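Local coordinates for Kid toxin protein (Escherichia coli, PDB 1M1F) that acts as the toxin of a plasmid-borne toxin-antitoxin system, probably as an endoribonuclease, and kills daughter cells that have lost the plasmid, at residues P13-G16 with H17-Q20; I27-A31 with A32-V36. All blocks are in the same frame, centred on the assembly; numbering follows the deposited sequence.

How the interactions relate
Both contacts are local, and they follow one another along the chain without nesting or crossing. The chain leaves strand 5-10 and enters a long loop. Interaction 1 closes the tip of that loop with the beta turn Ala-15 to Glu-18, before the chain returns along strand 22-27. Interaction 2 starts at the end of that strand, where the segment 27-31 leads into helix 31-37. The following strand, 41-46, lies beside strand 22-27 in the antiparallel sheet. The two centres are about 24 Å apart and the nearest atoms about 13 Å, so the contacts do not touch. Each also reaches the second subunit of the homodimer.

Interaction 1 (P13-G16 with H17-Q20); sequences PTAG and HEQQ
Glu-18 folds back over the turn and takes the amide of Ala-15 with its carboxylate. The bond from Ala-15 N to Glu-18 OE1 is 2.9 Å long and nearly straight, at 166°. The N-H does not lie in the carboxylate plane but meets OE1 from above it. CG of Glu-18 stands beside its own backbone N (chi1 -70°), and the chain runs out extended from there, which carries the carboxylate back to Ala-15. The backbones of the same two residues also pair, with Glu-18 N donating to Ala-15 O at 3.1 Å. This bond closes a type II' beta turn, with Gly-16 at its first corner in a positive-phi conformation (phi 53°). Ala-15 is thus held through both its N and its O by one residue. The turn lies in the loop between the antiparallel strands 5-10 and 22-27.

Thr-14 packs against the same turn. Its CB lies 3.6 Å from Glu-18 OE1, and its methyl CG2 touches Gln-19 O at 3.4 Å. The side chains of Thr-14 and Gln-20 cross at about a right angle, OG1 of Thr-14 meeting CG of Gln-20 at 3.5 Å. Water 1 joins this part of the loop. It lies 2.7 Å from Thr-14 OG1, and hydrogen bonds also link it to Gly-16 O and Gln-20 OE1.

Further out, the second subunit fixes the polar ends. Glu-18 OE2 forms a salt bridge with Arg-85 of the second subunit and accepts a bond from Asp-81 N of the second subunit. OD2 of that Asp-81 bonds to His-17 ND1. One buried carboxylate thus braces the turn through OE1 and contacts the second subunit through OE2. The salt bridge would be expected to favour its ionised form.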
loop_
_atom_site.group_PDB
_atom_site.type_symbol
_atom_site.label_atom_id
_atom_site.label_comp_id
_atom_site.label_asym_id
_atom_site.label_seq_id
_atom_site.Cartn_x
_atom_site.Cartn_y
_atom_site.Cartn_z
ATOM N N PRO A 13 -14.169 -5.840 -3.859
ATOM C CA PRO A 13 -14.448 -6.552 -2.608
ATOM C C PRO A 13 -13.217 -6.687 -1.727
ATOM O O PRO A 13 -12.096 -6.553 -2.214
ATOM C CB PRO A 13 -14.859 -7.953 -3.079
ATOM C CG PRO A 13 -14.412 -8.080 -4.469
ATOM C CD PRO A 13 -13.939 -6.759 -4.979
ATOM N N THR A 14 -13.438 -6.984 -0.450
ATOM C CA THR A 14 -12.354 -7.078 0.529
ATOM C C THR A 14 -12.537 -8.281 1.428
ATOM O O THR A 14 -13.582 -8.942 1.403
ATOM C CB THR A 14 -12.322 -5.838 1.432
ATOM O OG1 THR A 14 -13.524 -5.792 2.211
ATOM C CG2 THR A 14 -12.311 -4.548 0.619
ATOM N N ALA A 15 -11.517 -8.546 2.235
ATOM C CA ALA A 15 -11.525 -9.645 3.188
ATOM C C ALA A 15 -11.246 -9.153 4.596
ATOM O O ALA A 15 -10.489 -8.208 4.794
ATOM C CB ALA A 15 -10.479 -10.669 2.801
ATOM N N GLY A 16 -11.867 -9.799 5.574
ATOM C CA GLY A 16 -11.570 -9.549 6.965
ATOM C C GLY A 16 -11.659 -8.101 7.384
ATOM O O GLY A 16 -12.640 -7.412 7.095
ATOM N N HIS A 17 -10.611 -7.632 8.058
ATOM C CA HIS A 17 -10.569 -6.277 8.611
ATOM C C HIS A 17 -10.223 -5.198 7.574
ATOM O O HIS A 17 -10.138 -4.023 7.921
ATOM C CB HIS A 17 -9.518 -6.175 9.730
ATOM C CG HIS A 17 -9.773 -7.045 10.928
ATOM N ND1 HIS A 17 -9.205 -8.293 11.076
ATOM C CD2 HIS A 17 -10.470 -6.813 12.067
ATOM C CE1 HIS A 17 -9.569 -8.807 12.238
ATOM N NE2 HIS A 17 -10.340 -7.932 12.857
ATOM N N GLU A 18 -10.007 -5.577 6.317
ATOM C CA GLU A 18 -9.630 -4.613 5.284
ATOM C C GLU A 18 -10.670 -3.510 5.130
ATOM O O GLU A 18 -11.865 -3.759 5.226
ATOM C CB GLU A 18 -9.423 -5.333 3.950
ATOM C CG GLU A 18 -8.177 -6.215 3.940
ATOM C CD GLU A 18 -8.176 -7.288 2.867
ATOM O OE1 GLU A 18 -8.985 -7.228 1.912
ATOM O OE2 GLU A 18 -7.346 -8.215 2.979
ATOM N N GLN A 19 -10.210 -2.287 4.900
ATOM C CA GLN A 19 -11.103 -1.159 4.714
ATOM C C GLN A 19 -12.048 -1.445 3.551
ATOM O O GLN A 19 -11.609 -1.802 2.460
ATOM C CB GLN A 19 -10.298 0.111 4.449
ATOM C CG GLN A 19 -11.153 1.365 4.445
ATOM C CD GLN A 19 -11.768 1.660 5.800
ATOM O OE1 GLN A 19 -12.989 1.773 5.921
ATOM N NE2 GLN A 19 -10.933 1.772 6.818
ATOM N N GLN A 20 -13.345 -1.271 3.796
ATOM C CA GLN A 20 -14.383 -1.571 2.810
ATOM C C GLN A 20 -15.019 -0.322 2.212
ATOM O O GLN A 20 -14.789 0.800 2.674
ATOM C CB GLN A 20 -15.531 -2.367 3.458
ATOM C CG GLN A 20 -15.119 -3.507 4.375
ATOM C CD GLN A 20 -16.305 -4.330 4.873
ATOM O OE1 GLN A 20 -16.149 -5.499 5.242
ATOM N NE2 GLN A 20 -17.490 -3.721 4.885
HETATM O O HOH W 1 -13.402 -6.265 4.832
#

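Interaction 2 (I27-A31 with A32-V36); sequences IVTPA and AFNRV
Asn-34 reaches back from the helix and grips Thr-29 by both ends of its amide. Its OD1 accepts a bond of 2.7 Å from Thr-29 OG1. The hydroxyl arrives in the carbonyl plane, on a lone pair. At the other end, ND2 donates to Thr-29 O at 2.9 Å. That bond is bent (146°), and the nitrogen sits above the plane of the Thr-29 carbonyl. Asn-34 CG stands beside its own backbone N (chi1 -60°), and the amide twist presents both ends to Thr-29. ND2 also bonds to Met-1 O, and Thr-29 OG1 is held by Val-41 N, which fixes the rotation of both groups.

These bonds tie the first turn of helix 31-37 to the chain leaving strand 22-27, in the SH3-like fold of the PemK/MazF toxins. Pro-30 is the N-cap residue. Its O accepts the first i to i+4 bond, from Asn-34 N at 3.0 Å, and Ala-31 O accepts the next, from Arg-35 N.

Thr-29 has a second partner in Phe-33. Its methyl CG2 lies over one face of the ring, 3.6 Å from the centroid and close to the normal, a CH-pi contact. Thr-29 chi1 is 34°, off the usual staggered value: OG1, between its backbone N and carbonyl carbon, goes to Asn-34, and CG2, beside the N, to Phe-33. Phe-33 CG points away from its backbone N, which brings the ring alongside Thr-29. CD of Pro-30 touches CB of Phe-33 at 3.9 Å. The same ring meets Phe-57 of the second subunit, the two planes nearly perpendicular.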
loop_
_atom_site.group_PDB
_atom_site.type_symbol
_atom_site.label_atom_id
_atom_site.label_comp_id
_atom_site.label_asym_id
_atom_site.label_seq_id
_atom_site.Cartn_x
_atom_site.Cartn_y
_atom_site.Cartn_z
ATOM N N ILE A 27 -4.294 10.116 -3.184
ATOM C CA ILE A 27 -3.196 9.593 -3.994
ATOM C C ILE A 27 -1.852 9.952 -3.376
ATOM O O ILE A 27 -1.563 11.112 -3.095
ATOM C CB ILE A 27 -3.307 10.094 -5.457
ATOM C CG1 ILE A 27 -4.620 9.576 -6.081
ATOM C CG2 ILE A 27 -2.087 9.649 -6.276
ATOM C CD1 ILE A 27 -4.824 9.858 -7.568
ATOM N N VAL A 28 -1.040 8.926 -3.155
ATOM C CA VAL A 28 0.288 9.050 -2.552
ATOM C C VAL A 28 1.411 9.221 -3.573
ATOM O O VAL A 28 2.372 9.946 -3.330
ATOM C CB VAL A 28 0.587 7.772 -1.712
ATOM C CG1 VAL A 28 2.021 7.733 -1.191
ATOM C CG2 VAL A 28 -0.406 7.658 -0.563
ATOM N N THR A 29 1.301 8.527 -4.700
ATOM C CA THR A 29 2.362 8.509 -5.697
ATOM C C THR A 29 2.269 9.688 -6.654
ATOM O O THR A 29 1.184 10.219 -6.884
ATOM C CB THR A 29 2.306 7.181 -6.477
ATOM O OG1 THR A 29 0.938 6.765 -6.617
ATOM C CG2 THR A 29 2.967 6.049 -5.698
ATOM N N PRO A 30 3.401 10.086 -7.232
ATOM C CA PRO A 30 3.419 11.236 -8.148
ATOM C C PRO A 30 2.879 10.927 -9.527
ATOM O O PRO A 30 2.758 9.776 -9.934
ATOM C CB PRO A 30 4.896 11.590 -8.271
ATOM C CG PRO A 30 5.648 10.422 -7.801
ATOM C CD PRO A 30 4.737 9.499 -7.051
ATOM N N ALA A 31 2.591 11.994 -10.266
ATOM C CA ALA A 31 2.033 11.901 -11.604
ATOM C C ALA A 31 2.765 10.941 -12.545
ATOM O O ALA A 31 2.122 10.145 -13.221
ATOM C CB ALA A 31 1.987 13.291 -12.223
ATOM N N ALA A 32 4.088 11.040 -12.618
ATOM C CA ALA A 32 4.846 10.202 -13.558
ATOM C C ALA A 32 4.632 8.710 -13.255
ATOM O O ALA A 32 4.372 7.906 -14.146
ATOM C CB ALA A 32 6.320 10.564 -13.539
ATOM N N PHE A 33 4.707 8.362 -11.977
ATOM C CA PHE A 33 4.459 7.002 -11.521
ATOM C C PHE A 33 3.047 6.558 -11.882
ATOM O O PHE A 33 2.836 5.481 -12.416
ATOM C CB PHE A 33 4.681 6.967 -10.009
ATOM C CG PHE A 33 4.410 5.629 -9.348
ATOM C CD1 PHE A 33 3.120 5.154 -9.175
ATOM C CD2 PHE A 33 5.463 4.883 -8.844
ATOM C CE1 PHE A 33 2.898 3.952 -8.535
ATOM C CE2 PHE A 33 5.244 3.679 -8.209
ATOM C CZ PHE A 33 3.971 3.209 -8.060
ATOM N N ASN A 34 2.067 7.410 -11.632
ATOM C CA ASN A 34 0.684 7.050 -11.883
ATOM C C ASN A 34 0.410 6.849 -13.368
ATOM O O ASN A 34 -0.328 5.954 -13.754
ATOM C CB ASN A 34 -0.233 8.128 -11.316
ATOM C CG ASN A 34 -0.045 8.302 -9.831
ATOM O OD1 ASN A 34 0.302 7.339 -9.138
ATOM N ND2 ASN A 34 -0.253 9.519 -9.329
ATOM N N ARG A 35 1.035 7.688 -14.182
ATOM C CA ARG A 35 0.897 7.617 -15.630
ATOM C C ARG A 35 1.515 6.334 -16.180
ATOM O O ARG A 35 0.903 5.641 -16.980
ATOM C CB ARG A 35 1.581 8.848 -16.238
ATOM C CG ARG A 35 1.700 8.897 -17.739
ATOM C CD ARG A 35 2.354 10.195 -18.219
ATOM N NE ARG A 35 3.794 10.246 -17.939
ATOM C CZ ARG A 35 4.400 11.142 -17.161
ATOM N NH1 ARG A 35 3.716 12.096 -16.534
ATOM N NH2 ARG A 35 5.717 11.079 -16.997
ATOM N N VAL A 36 2.714 6.003 -15.725
ATOM C CA VAL A 36 3.427 4.849 -16.266
ATOM C C VAL A 36 2.831 3.525 -15.798
ATOM O O VAL A 36 2.682 2.595 -16.586
ATOM C CB VAL A 36 4.923 4.901 -15.924
ATOM C CG1 VAL A 36 5.624 3.657 -16.442
ATOM C CG2 VAL A 36 5.571 6.140 -16.517
#